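Local coordinates for substrate-binding protein (Synechococcus sp., PDB 6WPN) that probably binds a sugar or oligosaccharide in the periplasm as the substrate-capturing component of a transport system, at residues 30-35 with 61-66; 42-47 with 328-333; 47-52 with 319-324. All blocks are in the same frame, centred on the assembly; numbering follows the deposited sequence.

Interaction 1: 30-35 with 61-66; sequences LQLWTL and VRWTDL
Strands 30-35 and 61-66 run parallel, the axes of these segments approaching to 4.6 Å and inclined by 25°, with L30 to L35 lying in order beside V61 to L66. Helix 42-55 connects them, which makes a beta-alpha-beta crossover at one edge of the sheet, where 61-66 pairs with 30-35, an element expected of a periplasmic binding protein lobe. Five backbone hydrogen bonds join the strands, from R62 N to L30 O at one end to L66 N to T34 O at the other. L30, L32, V61 and W63 face helix 42-55, and on that side L32 CB packs against V61 CG1 at 3.9 Å while L32 CD2 lies near W63 CD1.

T34 carries the polar part of this face. Its OG1 sits between the backbone N and the carbonyl carbon (chi1 58°), where it can serve two partners. W63 NE1 donates to T34 OG1 over 2.7 Å, almost perfectly straight at 178° and within the plane of the indole. The same hydroxyl donates to D65 OD1, reaching that oxygen on its anti side and somewhat out of the carboxylate plane. The buried OG1 thus relays between indole and acid, and D65 OD2 takes a further hydrogen bond from L37 N. With a valine in place of T34, the indole N-H would probably lose its acceptor and D65 OD1 its hydroxyl donor, leaving the W63 ring less firmly fixed in its rotation.

The other face holds Q31, W33, L35, R62, T64 and L66, with helix 72-80 covering W33 through L75 and A78. Here W33 and T64 lie side by side and point the same way, bringing T64 OG1 to 3.0 Å from W33 CD1 without a hydrogen bond to the indole nitrogen.

Interaction 2: 42-47 with 328-333; sequences NPYMDD and ARFARE
Y44 and F330 meet in an edge-to-face (T-shaped) pair between helices 42-55 and 324-334, which run nearly antiparallel here at 166° with the segment axes 10.9 Å apart at closest. The F330 ring turns its edge to the face of Y44, the planes 60° apart and the centroids separated by 4.8 Å. F330 CD1 lies over the tyrosine ring toward the rim, 3.4 Å from Y44 CE2, and F330 CB comes equally close to Y44 CZ. CG of Y44 is anti to its backbone N (chi1 173°), which sends the ring across the gap between the helices. The phenol end reaches past F330 CB to hydrogen-bond N326 O, so the buried hydroxyl is satisfied by the helix it packs on.

At the rim of the Y44 ring, R329 CG lies in the ring plane, 4.0 Å from Y44 CE1. From there the arginine runs extended to its NE, and the R329 side chain crosses that of D47 at about a right angle. D47 and R329 form a salt bridge, although the modelled positions of D47 OD2 and R329 NH2 are too close to trust in detail. E333, one turn beyond R329, is tied back to R329 NE by a weak, long salt bridge of 3.4 Å through E333 OE2. E333 OE1 lies at the edge of the Y44 ring, beside CB and CD1, with the carboxylate nearly perpendicular to the ring.

One arginine thus appears to be shared by two carboxylates from two helices, though the D47 geometry is doubtful and the E333 bond weak. Such sharing would be expected to offset the negative charge of D47 and E333, while the apolar fit is left to Y44 and F330.

Interaction 3: 47-52 with 319-324; sequences DVLGSW and LFLTNG
F320 reaches from the C-terminal end of helix 311-321 toward helix 42-55; its inner atoms meet W52, its outer ones V48 and S51. F320 CB starts beside the indole of W52, 3.7 Å from W52 CE3 and nearly as close to CZ3. CG keeps to the same CE3, held there by a first torsion that sets it anti to the backbone N (chi1 179°). CD2 is near both W52 CE3 and W52 CB, the two rings inclined obliquely, at 55°. Farther out, F320 CE2 comes 3.4 Å from V48 O near the phenyl plane and 3.6 Å from V48 CG2; that carbonyl already accepts the helical hydrogen bond of W52 N. At the tip, F320 CZ ends 4.0 Å from S51 CB. The serine's OG turns back along its own helix to D47 O, so S51 offers the ring only its methylene carbon.

Next to the phenylalanine, L321 CD2 touches both V48 CG2 at 3.9 Å and L49 CD2 at 4.0 Å, giving a small aliphatic cluster. No hydrogen bond crosses between the segments, and the indole nitrogen of W52 is occupied by A59 O. Helix 42-55 thus lies against helix 311-321 and the strands, with L49 and W52 reaching on to V61 of strand 61-66 and L321 to L32 of strand 30-35.

Overall arrangement
All three contacts gather round helix 42-55, the connection between the two strands of interaction 1. Y44 and D47 meet helix 324-334 in interaction 2; V48, L49, S51 and W52 meet helix 311-321 in interaction 3. Interaction 3 is buried and without hydrogen bonds across it, largely apolar, while interaction 2 sets an aromatic pair beside a more exposed salt-bridge network. Interaction 1 is held by backbone bonds plus a polar relay, and is also only partly buried. The strands touch the helix directly: V61 CG2 packs on W52 CD1 at 3.4 Å, and L32 CD2 on the selenomethionine M45 CE at 3.5 Å, so the strands and helix 42-55 pack into a shared apolar layer, which helix 311-321 joins through L321.

Interaction 1: 30-35 with 61-66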
ATOM      1  N   LEU A  30     -11.201  -7.551  24.823  1.00 70.34           N
ATOM      2  CA  LEU A  30     -11.283  -7.201  23.415  1.00 54.63           C
ATOM      3  C   LEU A  30     -10.201  -7.942  22.644  1.00 52.37           C
ATOM      4  O   LEU A  30      -9.114  -8.205  23.164  1.00 60.21           O
ATOM      5  CB  LEU A  30     -11.114  -5.693  23.223  1.00 57.31           C
ATOM      6  CG  LEU A  30     -12.132  -4.808  23.940  1.00 58.93           C
ATOM      7  CD1 LEU A  30     -11.685  -3.353  23.940  1.00 60.84           C
ATOM      8  CD2 LEU A  30     -13.499  -4.948  23.303  1.00 60.86           C
ATOM      9  N   GLN A  31     -10.508  -8.297  21.404  1.00 52.27           N
ATOM     10  CA  GLN A  31      -9.534  -8.908  20.509  1.00 60.31           C
ATOM     11  C   GLN A  31      -9.224  -7.934  19.381  1.00 59.93           C
ATOM     12  O   GLN A  31     -10.130  -7.516  18.650  1.00 57.73           O
ATOM     13  CB  GLN A  31     -10.019 -10.250  19.964  1.00 61.00           C
ATOM     14  CG  GLN A  31     -10.148 -11.355  20.987  1.00 78.26           C
ATOM     15  CD  GLN A  31     -10.703 -12.631  20.378  1.00 90.22           C
ATOM     16  OE1 GLN A  31     -11.404 -12.595  19.362  1.00 80.73           O
ATOM     17  NE2 GLN A  31     -10.378 -13.766  20.984  1.00103.50           N
ATOM     18  N   LEU A  32      -7.952  -7.562  19.258  1.00 57.80           N
ATOM     19  CA  LEU A  32      -7.479  -6.663  18.213  1.00 52.70           C
ATOM     20  C   LEU A  32      -6.784  -7.475  17.130  1.00 47.09           C
ATOM     21  O   LEU A  32      -5.968  -8.351  17.433  1.00 56.21           O
ATOM     22  CB  LEU A  32      -6.520  -5.618  18.785  1.00 55.63           C
ATOM     23  CG  LEU A  32      -5.734  -4.778  17.774  1.00 52.65           C
ATOM     24  CD1 LEU A  32      -6.639  -3.794  17.038  1.00 47.16           C
ATOM     25  CD2 LEU A  32      -4.598  -4.054  18.465  1.00 55.84           C
ATOM     26  N   TRP A  33      -7.127  -7.195  15.876  1.00 51.58           N
ATOM     27  CA  TRP A  33      -6.558  -7.876  14.718  1.00 49.60           C
ATOM     28  C   TRP A  33      -5.799  -6.855  13.883  1.00 48.70           C
ATOM     29  O   TRP A  33      -6.392  -5.886  13.398  1.00 58.79           O
ATOM     30  CB  TRP A  33      -7.658  -8.524  13.875  1.00 48.87           C
ATOM     31  CG  TRP A  33      -8.234  -9.783  14.446  1.00 61.18           C
ATOM     32  CD1 TRP A  33      -8.162 -10.211  15.741  1.00 67.33           C
ATOM     33  CD2 TRP A  33      -9.014 -10.759  13.744  1.00 62.90           C
ATOM     34  NE1 TRP A  33      -8.829 -11.406  15.883  1.00 61.48           N
ATOM     35  CE2 TRP A  33      -9.366 -11.762  14.673  1.00 67.02           C
ATOM     36  CE3 TRP A  33      -9.443 -10.886  12.421  1.00 64.08           C
ATOM     37  CZ2 TRP A  33     -10.126 -12.876  14.320  1.00 66.05           C
ATOM     38  CZ3 TRP A  33     -10.195 -11.993  12.071  1.00 67.94           C
ATOM     39  CH2 TRP A  33     -10.530 -12.973  13.017  1.00 68.40           C
ATOM     40  N   THR A  34      -4.499  -7.072  13.704  1.00 49.07           N
ATOM     41  CA  THR A  34      -3.671  -6.182  12.901  1.00 54.77           C
ATOM     42  C   THR A  34      -3.084  -6.946  11.721  1.00 53.81           C
ATOM     43  O   THR A  34      -3.048  -8.179  11.709  1.00 52.04           O
ATOM     44  CB  THR A  34      -2.538  -5.547  13.726  1.00 54.78           C
ATOM     45  OG1 THR A  34      -1.714  -6.574  14.291  1.00 56.17           O
ATOM     46  CG2 THR A  34      -3.107  -4.690  14.843  1.00 50.10           C
ATOM     47  N   LEU A  35      -2.609  -6.194  10.731  1.00 53.93           N
ATOM     48  CA  LEU A  35      -2.132  -6.750   9.470  1.00 54.98           C
ATOM     49  C   LEU A  35      -0.626  -6.576   9.349  1.00 59.35           C
ATOM     50  O   LEU A  35      -0.128  -5.445   9.360  1.00 67.59           O
ATOM     51  CB  LEU A  35      -2.825  -6.076   8.286  1.00 63.12           C
ATOM     52  CG  LEU A  35      -4.319  -6.336   8.172  1.00 63.87           C
ATOM     53  CD1 LEU A  35      -4.856  -5.781   6.862  1.00 57.02           C
ATOM     54  CD2 LEU A  35      -4.576  -7.820   8.290  1.00 67.70           C
ATOM     55  N   VAL A  61      -7.001  -6.216  26.172  1.00 54.51           N
ATOM     56  CA  VAL A  61      -6.842  -6.495  24.751  1.00 54.73           C
ATOM     57  C   VAL A  61      -5.996  -7.747  24.573  1.00 67.11           C
ATOM     58  O   VAL A  61      -4.927  -7.879  25.183  1.00 69.40           O
ATOM     59  CB  VAL A  61      -6.216  -5.299  24.015  1.00 59.25           C
ATOM     60  CG1 VAL A  61      -5.809  -5.694  22.604  1.00 51.46           C
ATOM     61  CG2 VAL A  61      -7.203  -4.146  23.972  1.00 59.13           C
ATOM     62  N   ARG A  62      -6.489  -8.676  23.757  1.00 77.55           N
ATOM     63  CA  ARG A  62      -5.718  -9.823  23.289  1.00 82.54           C
ATOM     64  C   ARG A  62      -5.426  -9.601  21.808  1.00 66.65           C
ATOM     65  O   ARG A  62      -6.343  -9.604  20.979  1.00 63.35           O
ATOM     66  CB  ARG A  62      -6.466 -11.136  23.527  1.00 97.59           C
ATOM     67  CG  ARG A  62      -6.598 -11.575  24.994  1.00110.32           C
ATOM     68  CD  ARG A  62      -5.263 -12.048  25.599  1.00118.96           C
ATOM     69  NE  ARG A  62      -4.605 -11.036  26.429  1.00123.27           N
ATOM     70  CZ  ARG A  62      -4.915 -10.798  27.702  1.00122.81           C
ATOM     71  NH1 ARG A  62      -5.874 -11.497  28.295  1.00123.43           N
ATOM     72  NH2 ARG A  62      -4.267  -9.863  28.385  1.00120.21           N
ATOM     73  N   TRP A  63      -4.152  -9.399  21.486  1.00 51.66           N
ATOM     74  CA  TRP A  63      -3.707  -8.977  20.165  1.00 52.32           C
ATOM     75  C   TRP A  63      -3.287 -10.176  19.320  1.00 63.15           C
ATOM     76  O   TRP A  63      -2.531 -11.035  19.784  1.00 67.68           O
ATOM     77  CB  TRP A  63      -2.538  -8.003  20.307  1.00 59.44           C
ATOM     78  CG  TRP A  63      -1.817  -7.675  19.041  1.00 56.48           C
ATOM     79  CD1 TRP A  63      -2.363  -7.434  17.817  1.00 57.67           C
ATOM     80  CD2 TRP A  63      -0.399  -7.568  18.877  1.00 56.70           C
ATOM     81  NE1 TRP A  63      -1.373  -7.174  16.902  1.00 58.53           N
ATOM     82  CE2 TRP A  63      -0.157  -7.253  17.529  1.00 60.62           C
ATOM     83  CE3 TRP A  63       0.689  -7.703  19.745  1.00 59.35           C
ATOM     84  CZ2 TRP A  63       1.129  -7.070  17.024  1.00 67.28           C
ATOM     85  CZ3 TRP A  63       1.965  -7.523  19.244  1.00 66.21           C
ATOM     86  CH2 TRP A  63       2.175  -7.210  17.896  1.00 69.70           C
ATOM     87  N   THR A  64      -3.776 -10.224  18.079  1.00 63.49           N
ATOM     88  CA  THR A  64      -3.371 -11.226  17.098  1.00 62.07           C
ATOM     89  C   THR A  64      -3.038 -10.520  15.791  1.00 63.14           C
ATOM     90  O   THR A  64      -3.826  -9.699  15.309  1.00 59.42           O
ATOM     91  CB  THR A  64      -4.460 -12.282  16.862  1.00 60.44           C
ATOM     92  OG1 THR A  64      -5.590 -11.674  16.223  1.00 69.65           O
ATOM     93  CG2 THR A  64      -4.908 -12.914  18.177  1.00 57.95           C
ATOM     94  N   ASP A  65      -1.863 -10.810  15.235  1.00 69.27           N
ATOM     95  CA  ASP A  65      -1.414 -10.219  13.978  1.00 70.33           C
ATOM     96  C   ASP A  65      -1.449 -11.273  12.874  1.00 72.12           C
ATOM     97  O   ASP A  65      -0.932 -12.381  13.055  1.00 66.74           O
ATOM     98  CB  ASP A  65      -0.005  -9.643  14.136  1.00 63.27           C
ATOM     99  CG  ASP A  65       0.466  -8.898  12.906  1.00 76.26           C
ATOM    100  OD1 ASP A  65      -0.205  -7.920  12.511  1.00 81.91           O
ATOM    101  OD2 ASP A  65       1.515  -9.286  12.343  1.00 66.58           O
ATOM    102  N   LEU A  66      -2.051 -10.929  11.740  1.00 75.90           N
ATOM    103  CA  LEU A  66      -2.297 -11.843  10.635  1.00 85.72           C
ATOM    104  C   LEU A  66      -1.820 -11.243   9.321  1.00 83.55           C
ATOM    105  O   LEU A  66      -1.671 -10.023   9.204  1.00 84.17           O
ATOM    106  CB  LEU A  66      -3.786 -12.209  10.519  1.00 95.69           C
ATOM    107  CG  LEU A  66      -4.387 -13.345  11.347  1.00109.84           C
ATOM    108  CD1 LEU A  66      -4.347 -12.973  12.816  1.00113.20           C
ATOM    109  CD2 LEU A  66      -5.819 -13.626  10.925  1.00113.51           C
TER

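Interaction 2: 42-47 with 328-333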
ATOM      1  N   ASN A  42       6.518  -5.393  17.682  1.00 74.74           N
ATOM      2  CA  ASN A  42       6.050  -5.929  18.960  1.00 79.45           C
ATOM      3  C   ASN A  42       6.277  -4.965  20.121  1.00 79.71           C
ATOM      4  O   ASN A  42       5.347  -4.780  20.924  1.00 76.80           O
ATOM      5  CB  ASN A  42       6.707  -7.290  19.220  1.00 83.93           C
ATOM      6  CG  ASN A  42       5.989  -8.433  18.517  1.00 76.27           C
ATOM      7  OD1 ASN A  42       5.192  -8.220  17.603  1.00 75.33           O
ATOM      8  ND2 ASN A  42       6.282  -9.656  18.938  1.00 77.39           N
ATOM      9  N   PRO A  43       7.452  -4.336  20.287  1.00 80.12           N
ATOM     10  CA  PRO A  43       7.609  -3.399  21.421  1.00 81.19           C
ATOM     11  C   PRO A  43       6.607  -2.256  21.420  1.00 76.42           C
ATOM     12  O   PRO A  43       6.063  -1.919  22.481  1.00 75.39           O
ATOM     13  CB  PRO A  43       9.051  -2.893  21.258  1.00 83.46           C
ATOM     14  CG  PRO A  43       9.740  -3.946  20.501  1.00 86.42           C
ATOM     15  CD  PRO A  43       8.719  -4.492  19.548  1.00 86.66           C
ATOM     16  N   TYR A  44       6.373  -1.621  20.268  1.00 70.28           N
ATOM     17  CA  TYR A  44       5.360  -0.571  20.200  1.00 67.21           C
ATOM     18  C   TYR A  44       4.007  -1.078  20.684  1.00 63.30           C
ATOM     19  O   TYR A  44       3.373  -0.462  21.546  1.00 64.38           O
ATOM     20  CB  TYR A  44       5.239  -0.026  18.778  1.00 66.30           C
ATOM     21  CG  TYR A  44       4.085   0.942  18.637  1.00 65.43           C
ATOM     22  CD1 TYR A  44       4.238   2.285  18.957  1.00 65.83           C
ATOM     23  CD2 TYR A  44       2.835   0.508  18.208  1.00 64.29           C
ATOM     24  CE1 TYR A  44       3.182   3.171  18.845  1.00 64.52           C
ATOM     25  CE2 TYR A  44       1.774   1.385  18.096  1.00 65.86           C
ATOM     26  CZ  TYR A  44       1.951   2.716  18.414  1.00 71.97           C
ATOM     27  OH  TYR A  44       0.894   3.593  18.297  1.00 60.82           O
HETATM   28  N   MSE A  45       3.547  -2.193  20.126  1.00 63.99           N
HETATM   29  CA  MSE A  45       2.253  -2.747  20.491  1.00 64.30           C
HETATM   30  C   MSE A  45       2.226  -3.181  21.953  1.00 68.42           C
HETATM   31  O   MSE A  45       1.207  -3.046  22.626  1.00 74.60           O
HETATM   32  CB  MSE A  45       1.900  -3.928  19.583  1.00 69.31           C
HETATM   33  CG  MSE A  45       1.738  -3.567  18.112  1.00 80.20           C
HETATM   34 SE   MSE A  45       0.232  -2.368  17.755  1.00 86.88          SE
HETATM   35  CE  MSE A  45      -1.157  -3.342  18.692  1.00 88.39           C
ATOM     36  N   ASP A  46       3.357  -3.687  22.448  1.00 68.81           N
ATOM     37  CA  ASP A  46       3.413  -4.137  23.835  1.00 76.27           C
ATOM     38  C   ASP A  46       3.220  -2.981  24.804  1.00 70.30           C
ATOM     39  O   ASP A  46       2.605  -3.150  25.862  1.00 76.43           O
ATOM     40  CB  ASP A  46       4.741  -4.848  24.109  1.00 91.78           C
ATOM     41  CG  ASP A  46       4.762  -6.271  23.581  1.00103.11           C
ATOM     42  OD1 ASP A  46       3.731  -6.718  23.028  1.00106.36           O
ATOM     43  OD2 ASP A  46       5.811  -6.942  23.712  1.00108.67           O
ATOM     44  N   ASP A  47       3.735  -1.799  24.462  1.00 65.83           N
ATOM     45  CA  ASP A  47       3.590  -0.647  25.347  1.00 71.11           C
ATOM     46  C   ASP A  47       2.211  -0.003  25.231  1.00 67.13           C
ATOM     47  O   ASP A  47       1.570   0.281  26.249  1.00 63.42           O
ATOM     48  CB  ASP A  47       4.682   0.382  25.063  1.00 82.04           C
ATOM     49  CG  ASP A  47       4.753   1.456  26.135  1.00 96.18           C
ATOM     50  OD1 ASP A  47       5.272   1.164  27.234  1.00101.28           O
ATOM     51  OD2 ASP A  47       4.279   2.588  25.886  1.00 96.90           O
ATOM     52  N   ALA A 328       1.772   9.602  16.753  1.00 55.97           N
ATOM     53  CA  ALA A 328       3.089  10.217  16.632  1.00 58.67           C
ATOM     54  C   ALA A 328       4.184   9.220  16.986  1.00 54.19           C
ATOM     55  O   ALA A 328       5.182   9.093  16.267  1.00 55.62           O
ATOM     56  CB  ALA A 328       3.176  11.460  17.519  1.00 52.88           C
ATOM     57  N   ARG A 329       3.999   8.491  18.089  1.00 53.31           N
ATOM     58  CA  ARG A 329       4.986   7.503  18.506  1.00 56.68           C
ATOM     59  C   ARG A 329       5.137   6.396  17.470  1.00 55.53           C
ATOM     60  O   ARG A 329       6.254   5.947  17.192  1.00 54.23           O
ATOM     61  CB  ARG A 329       4.590   6.922  19.861  1.00 69.42           C
ATOM     62  CG  ARG A 329       5.578   5.919  20.419  1.00 86.64           C
ATOM     63  CD  ARG A 329       5.194   5.497  21.826  1.00100.99           C
ATOM     64  NE  ARG A 329       6.015   4.383  22.287  1.00115.31           N
ATOM     65  CZ  ARG A 329       5.733   3.633  23.347  1.00120.98           C
ATOM     66  NH1 ARG A 329       6.537   2.636  23.687  1.00124.01           N
ATOM     67  NH2 ARG A 329       4.643   3.879  24.065  1.00120.07           N
ATOM     68  N   PHE A 330       4.024   5.939  16.890  1.00 45.29           N
ATOM     69  CA  PHE A 330       4.121   4.922  15.850  1.00 45.88           C
ATOM     70  C   PHE A 330       4.753   5.486  14.586  1.00 45.84           C
ATOM     71  O   PHE A 330       5.488   4.773  13.896  1.00 47.52           O
ATOM     72  CB  PHE A 330       2.743   4.320  15.548  1.00 49.02           C
ATOM     73  CG  PHE A 330       2.790   3.146  14.600  1.00 51.65           C
ATOM     74  CD1 PHE A 330       3.160   1.888  15.053  1.00 45.54           C
ATOM     75  CD2 PHE A 330       2.440   3.294  13.264  1.00 55.65           C
ATOM     76  CE1 PHE A 330       3.206   0.802  14.192  1.00 46.36           C
ATOM     77  CE2 PHE A 330       2.477   2.210  12.396  1.00 51.31           C
ATOM     78  CZ  PHE A 330       2.865   0.961  12.862  1.00 49.98           C
ATOM     79  N   ALA A 331       4.495   6.757  14.271  1.00 43.54           N
ATOM     80  CA  ALA A 331       5.129   7.364  13.103  1.00 44.79           C
ATOM     81  C   ALA A 331       6.644   7.400  13.256  1.00 48.88           C
ATOM     82  O   ALA A 331       7.376   7.192  12.284  1.00 44.66           O
ATOM     83  CB  ALA A 331       4.582   8.771  12.873  1.00 36.83           C
ATOM     84  N   ARG A 332       7.135   7.644  14.474  1.00 45.45           N
ATOM     85  CA  ARG A 332       8.577   7.645  14.696  1.00 42.20           C
ATOM     86  C   ARG A 332       9.150   6.237  14.607  1.00 55.83           C
ATOM     87  O   ARG A 332      10.115   5.995  13.872  1.00 55.57           O
ATOM     88  CB  ARG A 332       8.913   8.267  16.053  1.00 44.83           C
ATOM     89  CG  ARG A 332       8.465   9.700  16.216  1.00 59.05           C
ATOM     90  CD  ARG A 332       8.823  10.251  17.586  1.00 60.00           C
ATOM     91  NE  ARG A 332       8.172  11.534  17.837  1.00 65.72           N
ATOM     92  CZ  ARG A 332       7.201  11.720  18.724  1.00 68.97           C
ATOM     93  NH1 ARG A 332       6.768  10.701  19.460  1.00 69.12           N
ATOM     94  NH2 ARG A 332       6.668  12.926  18.882  1.00 65.46           N
ATOM     95  N   GLU A 333       8.569   5.294  15.353  1.00 56.64           N
ATOM     96  CA  GLU A 333       9.137   3.952  15.421  1.00 55.50           C
ATOM     97  C   GLU A 333       9.004   3.220  14.094  1.00 51.14           C
ATOM     98  O   GLU A 333       9.908   2.477  13.697  1.00 48.87           O
ATOM     99  CB  GLU A 333       8.474   3.159  16.549  1.00 70.73           C
ATOM    100  CG  GLU A 333       8.795   3.700  17.939  1.00 92.91           C
ATOM    101  CD  GLU A 333       8.077   2.955  19.054  1.00108.07           C
ATOM    102  OE1 GLU A 333       7.178   2.136  18.755  1.00114.17           O
ATOM    103  OE2 GLU A 333       8.414   3.194  20.235  1.00111.17           O
TER

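Interaction 3: 47-52 with 319-324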
ATOM      1  N   ASP A  47       3.735  -1.799  24.462  1.00 65.83           N
ATOM      2  CA  ASP A  47       3.590  -0.647  25.347  1.00 71.11           C
ATOM      3  C   ASP A  47       2.211  -0.003  25.231  1.00 67.13           C
ATOM      4  O   ASP A  47       1.570   0.281  26.249  1.00 63.42           O
ATOM      5  CB  ASP A  47       4.682   0.382  25.063  1.00 82.04           C
ATOM      6  CG  ASP A  47       4.753   1.456  26.135  1.00 96.18           C
ATOM      7  OD1 ASP A  47       5.272   1.164  27.234  1.00101.28           O
ATOM      8  OD2 ASP A  47       4.279   2.588  25.886  1.00 96.90           O
ATOM      9  N   VAL A  48       1.755   0.272  24.003  1.00 70.40           N
ATOM     10  CA  VAL A  48       0.495   0.996  23.821  1.00 69.02           C
ATOM     11  C   VAL A  48      -0.679   0.173  24.344  1.00 63.56           C
ATOM     12  O   VAL A  48      -1.561   0.692  25.041  1.00 57.92           O
ATOM     13  CB  VAL A  48       0.303   1.409  22.347  1.00 62.57           C
ATOM     14  CG1 VAL A  48       0.274   0.202  21.419  1.00 57.36           C
ATOM     15  CG2 VAL A  48      -0.968   2.230  22.199  1.00 57.74           C
ATOM     16  N   LEU A  49      -0.725  -1.116  23.997  1.00 61.08           N
ATOM     17  CA  LEU A  49      -1.769  -1.977  24.540  1.00 67.73           C
ATOM     18  C   LEU A  49      -1.622  -2.115  26.048  1.00 73.77           C
ATOM     19  O   LEU A  49      -2.621  -2.202  26.773  1.00 74.33           O
ATOM     20  CB  LEU A  49      -1.739  -3.344  23.862  1.00 61.64           C
ATOM     21  CG  LEU A  49      -1.996  -3.348  22.355  1.00 57.26           C
ATOM     22  CD1 LEU A  49      -2.103  -4.776  21.855  1.00 61.90           C
ATOM     23  CD2 LEU A  49      -3.241  -2.543  21.992  1.00 54.42           C
ATOM     24  N   GLY A  50      -0.378  -2.165  26.535  1.00 75.91           N
ATOM     25  CA  GLY A  50      -0.155  -2.120  27.973  1.00 73.66           C
ATOM     26  C   GLY A  50      -0.741  -0.871  28.602  1.00 67.98           C
ATOM     27  O   GLY A  50      -1.390  -0.931  29.648  1.00 67.18           O
ATOM     28  N   SER A  51      -0.505   0.285  27.973  1.00 63.98           N
ATOM     29  CA  SER A  51      -1.120   1.523  28.443  1.00 65.21           C
ATOM     30  C   SER A  51      -2.639   1.419  28.416  1.00 64.38           C
ATOM     31  O   SER A  51      -3.312   1.838  29.363  1.00 70.08           O
ATOM     32  CB  SER A  51      -0.645   2.706  27.604  1.00 65.04           C
ATOM     33  OG  SER A  51       0.762   2.848  27.680  1.00 77.61           O
ATOM     34  N   TRP A  52      -3.195   0.860  27.338  1.00 59.04           N
ATOM     35  CA  TRP A  52      -4.636   0.643  27.277  1.00 63.16           C
ATOM     36  C   TRP A  52      -5.111  -0.233  28.430  1.00 64.74           C
ATOM     37  O   TRP A  52      -6.116   0.075  29.083  1.00 63.54           O
ATOM     38  CB  TRP A  52      -5.017   0.015  25.938  1.00 55.35           C
ATOM     39  CG  TRP A  52      -6.429  -0.461  25.931  1.00 59.32           C
ATOM     40  CD1 TRP A  52      -6.874  -1.709  26.268  1.00 54.43           C
ATOM     41  CD2 TRP A  52      -7.595   0.308  25.613  1.00 62.99           C
ATOM     42  NE1 TRP A  52      -8.241  -1.769  26.162  1.00 58.02           N
ATOM     43  CE2 TRP A  52      -8.711  -0.545  25.763  1.00 55.06           C
ATOM     44  CE3 TRP A  52      -7.806   1.631  25.209  1.00 54.89           C
ATOM     45  CZ2 TRP A  52     -10.014  -0.120  25.520  1.00 54.96           C
ATOM     46  CZ3 TRP A  52      -9.104   2.053  24.968  1.00 55.07           C
ATOM     47  CH2 TRP A  52     -10.191   1.179  25.125  1.00 54.58           C
ATOM     48  N   LEU A 319     -10.028   4.631  18.876  1.00 43.43           N
ATOM     49  CA  LEU A 319      -9.680   6.035  19.087  1.00 52.51           C
ATOM     50  C   LEU A 319      -8.387   6.184  19.883  1.00 49.93           C
ATOM     51  O   LEU A 319      -7.588   7.088  19.613  1.00 45.42           O
ATOM     52  CB  LEU A 319     -10.825   6.767  19.790  1.00 53.25           C
ATOM     53  CG  LEU A 319     -12.109   6.981  18.986  1.00 52.17           C
ATOM     54  CD1 LEU A 319     -13.250   7.428  19.888  1.00 55.96           C
ATOM     55  CD2 LEU A 319     -11.867   8.001  17.893  1.00 55.23           C
ATOM     56  N   PHE A 320      -8.164   5.309  20.866  1.00 50.86           N
ATOM     57  CA  PHE A 320      -6.927   5.360  21.641  1.00 48.14           C
ATOM     58  C   PHE A 320      -5.718   5.031  20.776  1.00 48.26           C
ATOM     59  O   PHE A 320      -4.678   5.692  20.877  1.00 56.24           O
ATOM     60  CB  PHE A 320      -7.010   4.408  22.836  1.00 49.41           C
ATOM     61  CG  PHE A 320      -5.762   4.373  23.679  1.00 56.12           C
ATOM     62  CD1 PHE A 320      -5.500   5.376  24.600  1.00 58.83           C
ATOM     63  CD2 PHE A 320      -4.862   3.324  23.565  1.00 55.12           C
ATOM     64  CE1 PHE A 320      -4.358   5.340  25.381  1.00 60.53           C
ATOM     65  CE2 PHE A 320      -3.719   3.282  24.344  1.00 55.66           C
ATOM     66  CZ  PHE A 320      -3.466   4.293  25.253  1.00 57.43           C
ATOM     67  N   LEU A 321      -5.830   4.007  19.930  1.00 49.40           N
ATOM     68  CA  LEU A 321      -4.709   3.631  19.077  1.00 55.01           C
ATOM     69  C   LEU A 321      -4.392   4.714  18.058  1.00 55.05           C
ATOM     70  O   LEU A 321      -3.255   4.803  17.583  1.00 68.01           O
ATOM     71  CB  LEU A 321      -5.009   2.314  18.360  1.00 57.14           C
ATOM     72  CG  LEU A 321      -4.960   1.040  19.203  1.00 70.31           C
ATOM     73  CD1 LEU A 321      -5.523  -0.138  18.421  1.00 68.88           C
ATOM     74  CD2 LEU A 321      -3.539   0.754  19.668  1.00 79.99           C
ATOM     75  N   THR A 322      -5.376   5.539  17.712  1.00 50.68           N
ATOM     76  CA  THR A 322      -5.224   6.538  16.666  1.00 44.52           C
ATOM     77  C   THR A 322      -5.230   7.966  17.204  1.00 51.78           C
ATOM     78  O   THR A 322      -5.454   8.906  16.438  1.00 56.69           O
ATOM     79  CB  THR A 322      -6.323   6.366  15.619  1.00 50.01           C
ATOM     80  OG1 THR A 322      -7.599   6.583  16.234  1.00 53.00           O
ATOM     81  CG2 THR A 322      -6.284   4.963  15.036  1.00 45.54           C
ATOM     82  N   ASN A 323      -4.962   8.160  18.495  1.00 57.28           N
ATOM     83  CA  ASN A 323      -4.932   9.520  19.013  1.00 57.49           C
ATOM     84  C   ASN A 323      -3.610  10.182  18.634  1.00 66.77           C
ATOM     85  O   ASN A 323      -2.778   9.604  17.928  1.00 73.10           O
ATOM     86  CB  ASN A 323      -5.156   9.534  20.528  1.00 52.62           C
ATOM     87  CG  ASN A 323      -4.021   8.884  21.311  1.00 51.25           C
ATOM     88  OD1 ASN A 323      -2.981   8.522  20.759  1.00 49.29           O
ATOM     89  ND2 ASN A 323      -4.224   8.738  22.611  1.00 44.44           N
ATOM     90  N   GLY A 324      -3.399  11.402  19.133  1.00 67.19           N
ATOM     91  CA  GLY A 324      -2.204  12.149  18.763  1.00 51.03           C
ATOM     92  C   GLY A 324      -0.932  11.486  19.258  1.00 54.29           C
ATOM     93  O   GLY A 324       0.033  11.322  18.507  1.00 47.20           O
TER